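Long-range contacts in thioredoxin family protein (Pseudomonas aeruginosa, PDB 1Z6N), which is of unknown function but has a thioredoxin-type fold with a CxxC pair, and may act in thiol-disulfide chemistry: residues E6-G11 / N85-I90; Y56-A61 / P112-L117. All blocks are in the same frame, centred on the assembly; numbering follows the deposited sequence.

Contact 1. Residues E6-G11 / N85-I90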
loop_
_atom_site.group_PDB
_atom_site.type_symbol
_atom_site.label_atom_id
_atom_site.label_comp_id
_atom_site.label_asym_id
_atom_site.label_seq_id
_atom_site.Cartn_x
_atom_site.Cartn_y
_atom_site.Cartn_z
ATOM N N GLU A 6 -8.733 3.123 15.854
ATOM C CA GLU A 6 -10.018 2.436 15.702
ATOM C C GLU A 6 -10.205 1.883 14.286
ATOM O O GLU A 6 -10.653 0.741 14.097
ATOM C CB GLU A 6 -11.182 3.365 16.084
ATOM C CG GLU A 6 -11.241 3.607 17.585
ATOM C CD GLU A 6 -12.256 4.645 18.009
ATOM O OE1 GLU A 6 -12.587 5.564 17.225
ATOM O OE2 GLU A 6 -12.717 4.553 19.172
ATOM N N LEU A 7 -9.850 2.687 13.286
ATOM C CA LEU A 7 -9.948 2.240 11.898
ATOM C C LEU A 7 -8.958 1.134 11.599
ATOM O O LEU A 7 -9.302 0.130 10.967
ATOM C CB LEU A 7 -9.684 3.404 10.937
ATOM C CG LEU A 7 -10.757 4.502 10.990
ATOM C CD1 LEU A 7 -10.313 5.723 10.198
ATOM C CD2 LEU A 7 -12.094 3.957 10.436
ATOM N N PHE A 8 -7.719 1.293 12.061
ATOM C CA PHE A 8 -6.733 0.215 11.870
ATOM C C PHE A 8 -7.189 -1.117 12.485
ATOM O O PHE A 8 -7.036 -2.206 11.889
ATOM C CB PHE A 8 -5.363 0.639 12.426
ATOM C CG PHE A 8 -4.241 -0.274 12.012
ATOM C CD1 PHE A 8 -3.561 -0.063 10.814
ATOM C CD2 PHE A 8 -3.872 -1.350 12.813
ATOM C CE1 PHE A 8 -2.540 -0.912 10.406
ATOM C CE2 PHE A 8 -2.835 -2.194 12.411
ATOM C CZ PHE A 8 -2.179 -1.975 11.202
ATOM N N ASP A 9 -7.793 -1.013 13.663
ATOM C CA ASP A 9 -8.255 -2.193 14.397
ATOM C C ASP A 9 -9.342 -2.965 13.630
ATOM O O ASP A 9 -9.421 -4.198 13.746
ATOM C CB ASP A 9 -8.755 -1.773 15.768
ATOM C CG ASP A 9 -9.144 -2.943 16.612
ATOM O OD1 ASP A 9 -8.236 -3.721 16.997
ATOM O OD2 ASP A 9 -10.361 -3.092 16.885
ATOM N N ILE A 10 -10.180 -2.271 12.853
ATOM C CA ILE A 10 -11.237 -2.970 12.105
ATOM C C ILE A 10 -10.845 -3.306 10.656
ATOM O O ILE A 10 -11.558 -4.031 9.957
ATOM C CB ILE A 10 -12.611 -2.238 12.130
ATOM C CG1 ILE A 10 -12.520 -0.858 11.451
ATOM C CG2 ILE A 10 -13.157 -2.172 13.568
ATOM C CD1 ILE A 10 -13.863 -0.359 10.949
ATOM N N GLY A 11 -9.711 -2.779 10.204
ATOM C CA GLY A 11 -9.204 -3.157 8.907
ATOM C C GLY A 11 -8.882 -4.639 8.881
ATOM O O GLY A 11 -8.555 -5.257 9.907
ATOM N N ASN A 85 8.051 -5.316 11.102
ATOM C CA ASN A 85 7.838 -4.015 11.748
ATOM C C ASN A 85 6.808 -3.144 11.023
ATOM O O ASN A 85 6.294 -2.173 11.594
ATOM C CB ASN A 85 9.151 -3.238 11.895
ATOM C CG ASN A 85 9.959 -3.664 13.119
ATOM O OD1 ASN A 85 11.169 -3.438 13.181
ATOM N ND2 ASN A 85 9.293 -4.272 14.093
ATOM N N ILE A 86 6.540 -3.473 9.759
ATOM C CA ILE A 86 5.509 -2.792 8.964
ATOM C C ILE A 86 4.280 -3.701 8.945
ATOM O O ILE A 86 4.399 -4.892 8.681
ATOM C CB ILE A 86 5.982 -2.550 7.501
ATOM C CG1 ILE A 86 7.183 -1.600 7.451
ATOM C CG2 ILE A 86 4.840 -1.986 6.634
ATOM C CD1 ILE A 86 7.934 -1.632 6.130
ATOM N N GLU A 87 3.104 -3.146 9.244
ATOM C CA GLU A 87 1.858 -3.916 9.213
ATOM C C GLU A 87 0.756 -3.158 8.472
ATOM O O GLU A 87 0.548 -1.975 8.752
ATOM C CB GLU A 87 1.338 -4.212 10.627
ATOM C CG GLU A 87 0.131 -5.181 10.612
ATOM C CD GLU A 87 -0.528 -5.446 11.979
ATOM O OE1 GLU A 87 -0.007 -5.004 13.022
ATOM O OE2 GLU A 87 -1.592 -6.111 11.986
ATOM N N LEU A 88 0.054 -3.852 7.568
ATOM C CA LEU A 88 -1.084 -3.297 6.811
ATOM C C LEU A 88 -2.390 -3.743 7.423
ATOM O O LEU A 88 -2.520 -4.902 7.816
ATOM C CB LEU A 88 -1.122 -3.825 5.359
ATOM C CG LEU A 88 -0.214 -3.308 4.255
ATOM C CD1 LEU A 88 1.235 -3.649 4.567
ATOM C CD2 LEU A 88 -0.621 -3.923 2.924
ATOM N N ALA A 89 -3.366 -2.830 7.448
ATOM C CA ALA A 89 -4.762 -3.217 7.701
ATOM C C ALA A 89 -5.591 -2.463 6.690
ATOM O O ALA A 89 -5.328 -1.280 6.425
ATOM C CB ALA A 89 -5.181 -2.845 9.096
ATOM N N ILE A 90 -6.604 -3.124 6.135
ATOM C CA ILE A 90 -7.317 -2.570 4.968
ATOM C C ILE A 90 -8.811 -2.399 5.248
ATOM O O ILE A 90 -9.493 -3.345 5.650
ATOM C CB ILE A 90 -7.133 -3.510 3.756
ATOM C CG1 ILE A 90 -5.630 -3.653 3.450
ATOM C CG2 ILE A 90 -7.818 -2.969 2.515
ATOM C CD1 ILE A 90 -5.251 -4.984 2.742
#
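The Phe8 ring lies with one face over Ala89, whose CB sits 3.6 Å from the ring centroid and only 16° off the ring normal, a CH-pi contact. The methyl is displaced toward the rim, and among the ring atoms it is nearest to CE1. At the ring's edge, in its plane, is the carbonyl oxygen Glu87 O, 3.7 Å from Phe8 CZ, where the aromatic hydrogens give it a weakly positive rim to face. The carboxylate of Glu87 is near the same end of the ring, with CD 3.9 Å from Phe8 CZ, its plane turned 85° from that of the ring. Apart from the CH-pi contact these are van der Waals contacts; no hydrogen bond joins the two segments.

Phe8 reaches the strand because CG stands anti to its backbone nitrogen, which carries the ring from the flank of the helix over the strand. Glu87 has an extended chain, CG likewise opposite N, and rises from the strand beside the ring's far end. Ala89 also touches the helix backbone, its CB 3.4 Å from Phe8 O.

Where the helix ends, Gly11 leaves helical geometry and passes close to the strand. It has no side chain, and its CA faces Ile90 O at 3.3 Å in a strongly bent CA-H...O contact while coming within 4.0 Å of Ala89 CB.

Arg57 and Phe121 also pack on Phe8, so the ring bridges strand 86-91 and its neighbour 56-61. Helix 6-10 runs almost perpendicular to strand 86-90, at 86° with axes 7.2 Å apart. The arrangement is that of an N-terminal helix covering an outer strand of the central sheet in an alpha-beta-alpha sandwich of thioredoxin type.

Contact 2. Residues Y56-A61 / P112-L117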
loop_
_atom_site.group_PDB
_atom_site.type_symbol
_atom_site.label_atom_id
_atom_site.label_comp_id
_atom_site.label_asym_id
_atom_site.label_seq_id
_atom_site.Cartn_x
_atom_site.Cartn_y
_atom_site.Cartn_z
ATOM N N TYR A 56 5.629 0.508 12.243
ATOM C CA TYR A 56 4.841 1.417 11.417
ATOM C C TYR A 56 3.599 0.700 10.972
ATOM O O TYR A 56 3.614 -0.507 10.740
ATOM C CB TYR A 56 5.643 1.899 10.206
ATOM C CG TYR A 56 6.812 2.732 10.645
ATOM C CD1 TYR A 56 6.696 4.112 10.790
ATOM C CD2 TYR A 56 8.027 2.125 10.974
ATOM C CE1 TYR A 56 7.772 4.873 11.235
ATOM C CE2 TYR A 56 9.110 2.875 11.419
ATOM C CZ TYR A 56 8.978 4.247 11.543
ATOM O OH TYR A 56 10.045 5.007 11.995
ATOM N N ARG A 57 2.518 1.457 10.863
ATOM C CA ARG A 57 1.229 0.901 10.481
ATOM C C ARG A 57 0.764 1.556 9.192
ATOM O O ARG A 57 0.788 2.784 9.074
ATOM C CB ARG A 57 0.218 1.140 11.595
ATOM C CG ARG A 57 0.545 0.342 12.846
ATOM C CD ARG A 57 -0.544 0.505 13.872
ATOM N NE ARG A 57 -0.202 -0.109 15.150
ATOM C CZ ARG A 57 0.417 0.525 16.141
ATOM N NH1 ARG A 57 0.773 1.795 16.004
ATOM N NH2 ARG A 57 0.676 -0.111 17.273
ATOM N N LEU A 58 0.349 0.738 8.223
ATOM C CA LEU A 58 -0.189 1.242 6.973
ATOM C C LEU A 58 -1.700 1.023 7.035
ATOM O O LEU A 58 -2.166 -0.116 6.950
ATOM C CB LEU A 58 0.430 0.498 5.776
ATOM C CG LEU A 58 1.961 0.506 5.651
ATOM C CD1 LEU A 58 2.446 -0.145 4.350
ATOM C CD2 LEU A 58 2.521 1.914 5.778
ATOM N N LEU A 59 -2.436 2.113 7.260
ATOM C CA LEU A 59 -3.899 2.090 7.192
ATOM C C LEU A 59 -4.288 2.315 5.743
ATOM O O LEU A 59 -4.043 3.381 5.166
ATOM C CB LEU A 59 -4.522 3.165 8.086
ATOM C CG LEU A 59 -6.048 3.286 8.009
ATOM C CD1 LEU A 59 -6.751 1.960 8.388
ATOM C CD2 LEU A 59 -6.509 4.409 8.921
ATOM N N VAL A 60 -4.895 1.292 5.151
ATOM C CA VAL A 60 -5.149 1.306 3.721
ATOM C C VAL A 60 -6.630 1.287 3.410
ATOM O O VAL A 60 -7.361 0.525 4.014
ATOM C CB VAL A 60 -4.540 0.042 3.062
ATOM C CG1 VAL A 60 -4.816 0.015 1.559
ATOM C CG2 VAL A 60 -3.035 -0.039 3.319
ATOM N N ALA A 61 -7.077 2.133 2.482
ATOM C CA ALA A 61 -8.421 1.967 1.922
ATOM C C ALA A 61 -8.251 1.363 0.530
ATOM O O ALA A 61 -7.541 1.907 -0.323
ATOM C CB ALA A 61 -9.147 3.299 1.832
ATOM N N PRO A 112 -5.593 2.526 -4.290
ATOM C CA PRO A 112 -5.487 2.434 -2.828
ATOM C C PRO A 112 -5.019 3.741 -2.216
ATOM O O PRO A 112 -4.139 4.411 -2.771
ATOM C CB PRO A 112 -4.393 1.384 -2.632
ATOM C CG PRO A 112 -3.545 1.490 -3.844
ATOM C CD PRO A 112 -4.496 1.805 -4.965
ATOM N N LEU A 113 -5.612 4.089 -1.081
ATOM C CA LEU A 113 -5.142 5.191 -0.267
ATOM C C LEU A 113 -4.392 4.565 0.902
ATOM O O LEU A 113 -4.980 3.799 1.667
ATOM C CB LEU A 113 -6.338 6.017 0.231
ATOM C CG LEU A 113 -6.050 7.077 1.301
ATOM C CD1 LEU A 113 -5.113 8.148 0.740
ATOM C CD2 LEU A 113 -7.357 7.712 1.817
ATOM N N VAL A 114 -3.103 4.880 1.022
ATOM C CA VAL A 114 -2.267 4.281 2.036
ATOM C C VAL A 114 -1.773 5.377 2.977
ATOM O O VAL A 114 -1.010 6.254 2.572
ATOM C CB VAL A 114 -1.059 3.543 1.416
ATOM C CG1 VAL A 114 -0.206 2.918 2.497
ATOM C CG2 VAL A 114 -1.528 2.450 0.427
ATOM N N LEU A 115 -2.210 5.306 4.229
ATOM C CA LEU A 115 -1.759 6.256 5.246
ATOM C C LEU A 115 -0.653 5.610 6.065
ATOM O O LEU A 115 -0.846 4.531 6.626
ATOM C CB LEU A 115 -2.939 6.660 6.136
ATOM C CG LEU A 115 -4.158 7.240 5.397
ATOM C CD1 LEU A 115 -5.217 7.606 6.438
ATOM C CD2 LEU A 115 -3.784 8.468 4.569
ATOM N N VAL A 116 0.512 6.255 6.109
ATOM C CA VAL A 116 1.662 5.726 6.828
ATOM C C VAL A 116 1.662 6.326 8.219
ATOM O O VAL A 116 1.758 7.555 8.371
ATOM C CB VAL A 116 2.984 6.061 6.098
ATOM C CG1 VAL A 116 4.175 5.475 6.846
ATOM C CG2 VAL A 116 2.925 5.548 4.661
ATOM N N LEU A 117 1.524 5.467 9.221
ATOM C CA LEU A 117 1.399 5.894 10.615
ATOM C C LEU A 117 2.560 5.335 11.431
ATOM O O LEU A 117 3.054 4.240 11.146
ATOM C CB LEU A 117 0.078 5.407 11.212
ATOM C CG LEU A 117 -1.233 5.796 10.526
ATOM C CD1 LEU A 117 -2.335 4.840 10.935
ATOM C CD2 LEU A 117 -1.641 7.186 10.933
#
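Strands 56-61 and 113-117 run antiparallel at 159°, joined by six backbone hydrogen bonds in the reciprocal pairs Arg57-Leu117, Leu59-Leu115 and Ala61-Leu113, the straightest being Leu115 N to Leu59 O, 2.8 Å and 172° at the hydrogen.

On one face, Leu58 lies alongside Val116, CD2 to CG2 3.8 Å, and its CB meets Val114 CG1. Val60 and Val114 also point the same way, their CG2 methyls 4.1 Å apart. Helices 67-82 and 151-164 cover this side. On the other face Leu117 leans back along the strand, its CD1 4.0 Å from Leu59 CB, because its CG stands anti to the carbonyl carbon (chi1 -57°). Tyr4 and Leu7 of helix 4-10 pack over Leu59, while Arg57 turns its guanidinium away to Glu119 O. At the non-hydrogen-bonded pairs the alpha carbons of Leu58 and Val60 approach carbonyls, with Val60 CA 3.2 Å from Leu113 O.

Pro112, preceded by a cis peptide, touches Cys69 of the putative CxxC pair. A cis-proline leading into a central strand beside that motif is a hallmark of the thioredoxin fold.

In the fold
Both contacts build on the same mixed sheet: strand 86-91 of contact 1 is the parallel neighbour of strand 56-61 in contact 2, and Glu87 O probably accepts a hydrogen bond from Leu58 N. Contact 2 is the buried one, joining the two inner strands through paired backbone bonds and aliphatic side chains. Contact 1 lies at the sheet's outer strand, only partly buried, and relies on an aromatic face, a close glycine and the exposed Glu87, whose side chain is about 6 Å from that of the magnesium-binding Asp13. Phe8 links them directly, since its CE1 also packs against Leu58 O, 3.6 Å away.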